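Long-range contacts in exosome complex component Rrp42 (Pyrococcus abyssi, PDB 2PO1), which probably serves as a non-catalytic component of the archaeal RNA-degrading exosome and contributes to the structuring of the Rrp41 active site: residues C[39-43]-C[267-272]; C[224-229]-C[253-258]. All coordinates share one frame; numbering follows the deposited sequence.

Interaction 1. Residues C[39-43]-C[267-272]; sequences IEIEV and LILEAV
Ile41 leans on one face of the helix with both of its branches, and it supplies the largest share of the contact from the strand. Its CG1 branch, set beside the backbone N (chi1 -59°), carries Ile41 CD1 to 3.6 Å from Ile268 CG1 and also over Leu267 CB. The other branch puts Ile41 CG2 3.6 Å from Ala271 CB, where a methyl is small enough to let the strand come close; the same CB lies 3.5 Å from Ile41 O. On one side of Ile41, Ile39 CD1 meets Leu267 CD1 at 4.0 Å. On the other, Val43 CG1 approaches Val272 CA at 3.9 Å.

The polar link is made through water: one molecule accepts from Val43 N at 2.9 Å and appears to donate to Ala271 O, at a distance short enough to leave the detail of the bridge uncertain.

Glu40 and Glu42 alternate onto the other side of the strand, where Glu40 OE2 forms a salt bridge with Lys56. The contact joins an outermost strand of the five-stranded mixed sheet to the C-terminal part of helix 247-275, with helix 152-166 alongside. Ile39, Ile41 and Val43 are beta-branched, which suits a strand, and the chemistry implies burial of apolar side chains without direct polar bonds between the segments.

Interaction 2. Residues C[224-229]-C[253-258]; sequences ITITTD and AVETAF
With chi1 of 62°, Thr228 holds OG1 between its backbone N and carbonyl carbon and sends CG2 beside the N, which places that methyl over the ring of Phe258. The ring itself swings beside its own backbone N and reaches back from the helix to the strand. Thr228 CG2 stands 3.6 Å from the centroid of the Phe258 ring and only 12° off its normal, a CH-pi contact over the middle of one face. Thr228 CB lies over the same face, 3.5 Å from Phe258 CE2. Without the ring, as with an alanine here, the Thr228 methyl is likely to lose its aromatic platform, with a gap left between the end of the strand and the helix.

Ile226 fills the centre. Ile226 CB is pressed to 3.4 Å from Ala257 CB, tighter than usual for two carbons, an approach that the small alanine methyl permits. Ile226 CG1 rests 4.0 Å from Ala253 CB, while Ile226 CD1 meets Val254 CG2 at 4.1 Å, the two side chains crossing at about a right angle. Ile224 CG2 extends the apolar row to Ala253 CB at 4.0 Å. Small alanines one helical turn apart thus let the beta-branched strand residues lie close to the helix.

Beyond the strand, Asp229 uses OD2 to accept from His233 N and to hydrogen-bond with Thr231 OG1. Phe201 of strand 197-204 also packs on Ala253. A long helix laid over an antiparallel sheet, here with 49° between the axes of strand 224-228 and residues 253-258 and with alternate strand side chains turned toward the helix, is the alpha/beta layer packing expected of the second domain of the RNase PH family.

Overall arrangement
From the N terminus, the chain first lays down strand 39-43, an outermost strand of the mixed five-stranded sheet. It then runs through the rest of that sheet and on to the four-stranded antiparallel sheet, where strand 222-228 supplies the first half of interaction 2. Just 23 residues separate the segments of interaction 2, which closes a short loop when helix 247-275 returns over this sheet. Further along the same helix, residues 267-272 reach strand 39-43, and interaction 1 closes a loop with 223 residues between its segments. Interaction 2 is therefore nested inside interaction 1. Their centres lie about 19 Å apart and the two contacts do not touch, yet the one helix ties the two sheets together.

Interaction 1. Residues C[39-43]-C[267-272]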
# COMPACT_ATOMS: atom_id res chain seq x y z
N ILE C 39 18.67 -7.30 -33.47
CA ILE C 39 17.34 -7.52 -32.91
C ILE C 39 17.06 -8.99 -33.00
O ILE C 39 17.32 -9.61 -34.03
CB ILE C 39 16.27 -6.74 -33.65
CG1 ILE C 39 16.44 -5.23 -33.39
CG2 ILE C 39 14.88 -7.09 -33.09
CD1 ILE C 39 15.70 -4.32 -34.40
N GLU C 40 16.53 -9.55 -31.93
CA GLU C 40 16.02 -10.91 -31.95
C GLU C 40 14.59 -10.85 -31.49
O GLU C 40 14.34 -10.32 -30.43
CB GLU C 40 16.80 -11.80 -30.97
CG GLU C 40 18.06 -12.45 -31.50
CD GLU C 40 18.70 -13.44 -30.47
OE1 GLU C 40 19.91 -13.28 -30.17
OE2 GLU C 40 17.99 -14.35 -29.96
N ILE C 41 13.64 -11.34 -32.29
CA ILE C 41 12.24 -11.40 -31.86
C ILE C 41 11.86 -12.86 -31.94
O ILE C 41 12.12 -13.54 -32.95
CB ILE C 41 11.32 -10.56 -32.77
CG1 ILE C 41 11.78 -9.10 -32.76
CG2 ILE C 41 9.86 -10.65 -32.27
CD1 ILE C 41 11.14 -8.29 -33.81
N GLU C 42 11.37 -13.39 -30.84
CA GLU C 42 10.90 -14.75 -30.85
C GLU C 42 9.59 -14.79 -30.14
O GLU C 42 9.50 -14.43 -28.96
CB GLU C 42 11.86 -15.69 -30.16
CG GLU C 42 11.53 -17.16 -30.52
CD GLU C 42 12.37 -18.16 -29.78
OE1 GLU C 42 12.06 -19.36 -29.88
OE2 GLU C 42 13.35 -17.76 -29.11
N VAL C 43 8.59 -15.28 -30.85
CA VAL C 43 7.20 -15.13 -30.45
C VAL C 43 6.65 -16.48 -29.97
O VAL C 43 7.14 -17.52 -30.37
CB VAL C 43 6.50 -14.46 -31.65
CG1 VAL C 43 5.41 -15.25 -32.24
CG2 VAL C 43 6.13 -13.06 -31.32
N LEU C 267 10.70 -7.57 -39.30
CA LEU C 267 11.24 -8.58 -38.39
C LEU C 267 10.16 -9.17 -37.50
O LEU C 267 10.13 -10.38 -37.28
CB LEU C 267 12.32 -7.98 -37.49
CG LEU C 267 13.54 -7.54 -38.28
CD1 LEU C 267 14.50 -6.66 -37.42
CD2 LEU C 267 14.27 -8.77 -38.91
N ILE C 268 9.29 -8.31 -36.98
CA ILE C 268 8.11 -8.74 -36.28
C ILE C 268 7.24 -9.68 -37.09
O ILE C 268 6.89 -10.73 -36.59
CB ILE C 268 7.24 -7.55 -35.80
CG1 ILE C 268 8.03 -6.68 -34.78
CG2 ILE C 268 5.93 -8.07 -35.22
CD1 ILE C 268 7.33 -5.29 -34.50
N LEU C 269 6.91 -9.34 -38.33
CA LEU C 269 5.99 -10.18 -39.08
C LEU C 269 6.66 -11.55 -39.30
O LEU C 269 6.00 -12.57 -39.22
CB LEU C 269 5.64 -9.55 -40.44
CG LEU C 269 4.32 -8.78 -40.61
CD1 LEU C 269 3.38 -9.08 -39.45
CD2 LEU C 269 4.59 -7.30 -40.76
N GLU C 270 7.98 -11.52 -39.54
CA GLU C 270 8.80 -12.71 -39.81
C GLU C 270 8.77 -13.63 -38.57
O GLU C 270 8.51 -14.82 -38.65
CB GLU C 270 10.21 -12.22 -40.10
CG GLU C 270 11.25 -13.25 -40.52
CD GLU C 270 12.48 -12.64 -41.24
OE1 GLU C 270 13.18 -13.40 -41.95
OE2 GLU C 270 12.76 -11.40 -41.13
N ALA C 271 9.01 -13.06 -37.41
CA ALA C 271 8.98 -13.82 -36.14
C ALA C 271 7.61 -14.39 -35.93
O ALA C 271 7.46 -15.54 -35.53
CB ALA C 271 9.33 -12.93 -34.98
N VAL C 272 6.61 -13.56 -36.19
CA VAL C 272 5.21 -13.95 -35.96
C VAL C 272 4.90 -15.13 -36.87
O VAL C 272 4.42 -16.16 -36.42
CB VAL C 272 4.29 -12.79 -36.23
CG1 VAL C 272 2.84 -13.30 -36.42
CG2 VAL C 272 4.37 -11.78 -35.04
O HOH W 1 8.92 -16.18 -33.56

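Interaction 2. Residues C[224-229]-C[253-258]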
# COMPACT_ATOMS: atom_id res chain seq x y z
N ILE C 224 13.52 10.81 -27.32
CA ILE C 224 12.22 11.01 -27.92
C ILE C 224 11.85 9.73 -28.58
O ILE C 224 12.69 9.07 -29.20
CB ILE C 224 12.18 12.24 -28.98
CG1 ILE C 224 10.73 12.51 -29.40
CG2 ILE C 224 13.07 11.97 -30.16
CD1 ILE C 224 10.50 13.84 -30.08
N THR C 225 10.59 9.34 -28.38
CA THR C 225 10.09 8.11 -28.96
C THR C 225 8.97 8.51 -29.88
O THR C 225 8.13 9.32 -29.50
CB THR C 225 9.52 7.19 -27.89
OG1 THR C 225 10.60 6.65 -27.10
CG2 THR C 225 8.74 6.08 -28.53
N ILE C 226 9.06 8.01 -31.12
CA ILE C 226 8.02 8.14 -32.14
C ILE C 226 7.50 6.76 -32.48
O ILE C 226 8.25 5.91 -32.94
CB ILE C 226 8.60 8.70 -33.51
CG1 ILE C 226 9.58 9.86 -33.27
CG2 ILE C 226 7.48 9.06 -34.43
CD1 ILE C 226 8.92 11.07 -32.57
N THR C 227 6.20 6.54 -32.30
CA THR C 227 5.59 5.29 -32.61
C THR C 227 4.70 5.43 -33.82
O THR C 227 3.82 6.28 -33.85
CB THR C 227 4.71 4.83 -31.42
OG1 THR C 227 5.53 4.76 -30.27
CG2 THR C 227 4.07 3.48 -31.71
N THR C 228 4.93 4.60 -34.83
CA THR C 228 4.27 4.74 -36.09
C THR C 228 3.79 3.38 -36.54
O THR C 228 4.39 2.37 -36.17
CB THR C 228 5.19 5.35 -37.16
OG1 THR C 228 6.29 4.48 -37.36
CG2 THR C 228 5.71 6.69 -36.69
N ASP C 229 2.73 3.36 -37.37
CA ASP C 229 2.26 2.09 -37.97
C ASP C 229 2.53 2.03 -39.46
O ASP C 229 3.07 2.98 -40.03
CB ASP C 229 0.78 1.82 -37.66
CG ASP C 229 -0.14 2.87 -38.21
OD1 ASP C 229 -1.20 3.06 -37.58
OD2 ASP C 229 0.15 3.52 -39.27
N ALA C 253 13.34 12.92 -36.37
CA ALA C 253 13.03 11.74 -35.61
C ALA C 253 11.79 11.05 -36.23
O ALA C 253 11.74 9.82 -36.36
CB ALA C 253 12.73 12.14 -34.15
N VAL C 254 10.78 11.86 -36.60
CA VAL C 254 9.51 11.28 -37.06
C VAL C 254 9.81 10.52 -38.33
O VAL C 254 9.47 9.33 -38.50
CB VAL C 254 8.47 12.38 -37.38
CG1 VAL C 254 7.32 11.75 -38.07
CG2 VAL C 254 7.97 13.04 -36.08
N GLU C 255 10.51 11.20 -39.21
CA GLU C 255 10.79 10.62 -40.49
C GLU C 255 11.64 9.35 -40.39
O GLU C 255 11.33 8.33 -41.00
CB GLU C 255 11.39 11.72 -41.35
CG GLU C 255 12.00 11.23 -42.53
CD GLU C 255 11.94 12.26 -43.61
OE1 GLU C 255 11.48 13.39 -43.32
OE2 GLU C 255 12.35 11.92 -44.74
N THR C 256 12.70 9.41 -39.61
CA THR C 256 13.59 8.29 -39.40
C THR C 256 12.91 7.14 -38.68
O THR C 256 13.19 6.02 -38.99
CB THR C 256 14.77 8.75 -38.55
OG1 THR C 256 15.31 9.87 -39.19
CG2 THR C 256 15.82 7.67 -38.44
N ALA C 257 12.05 7.44 -37.69
CA ALA C 257 11.15 6.49 -37.04
C ALA C 257 10.38 5.60 -38.02
O ALA C 257 10.40 4.36 -37.89
CB ALA C 257 10.15 7.25 -36.19
N PHE C 258 9.72 6.23 -39.00
CA PHE C 258 8.89 5.54 -39.98
C PHE C 258 9.71 4.56 -40.75
O PHE C 258 9.24 3.50 -41.13
CB PHE C 258 8.33 6.51 -41.01
CG PHE C 258 7.03 7.10 -40.61
CD1 PHE C 258 6.96 8.38 -40.09
CD2 PHE C 258 5.87 6.36 -40.69
CE1 PHE C 258 5.74 8.92 -39.68
CE2 PHE C 258 4.68 6.90 -40.31
CZ PHE C 258 4.61 8.18 -39.81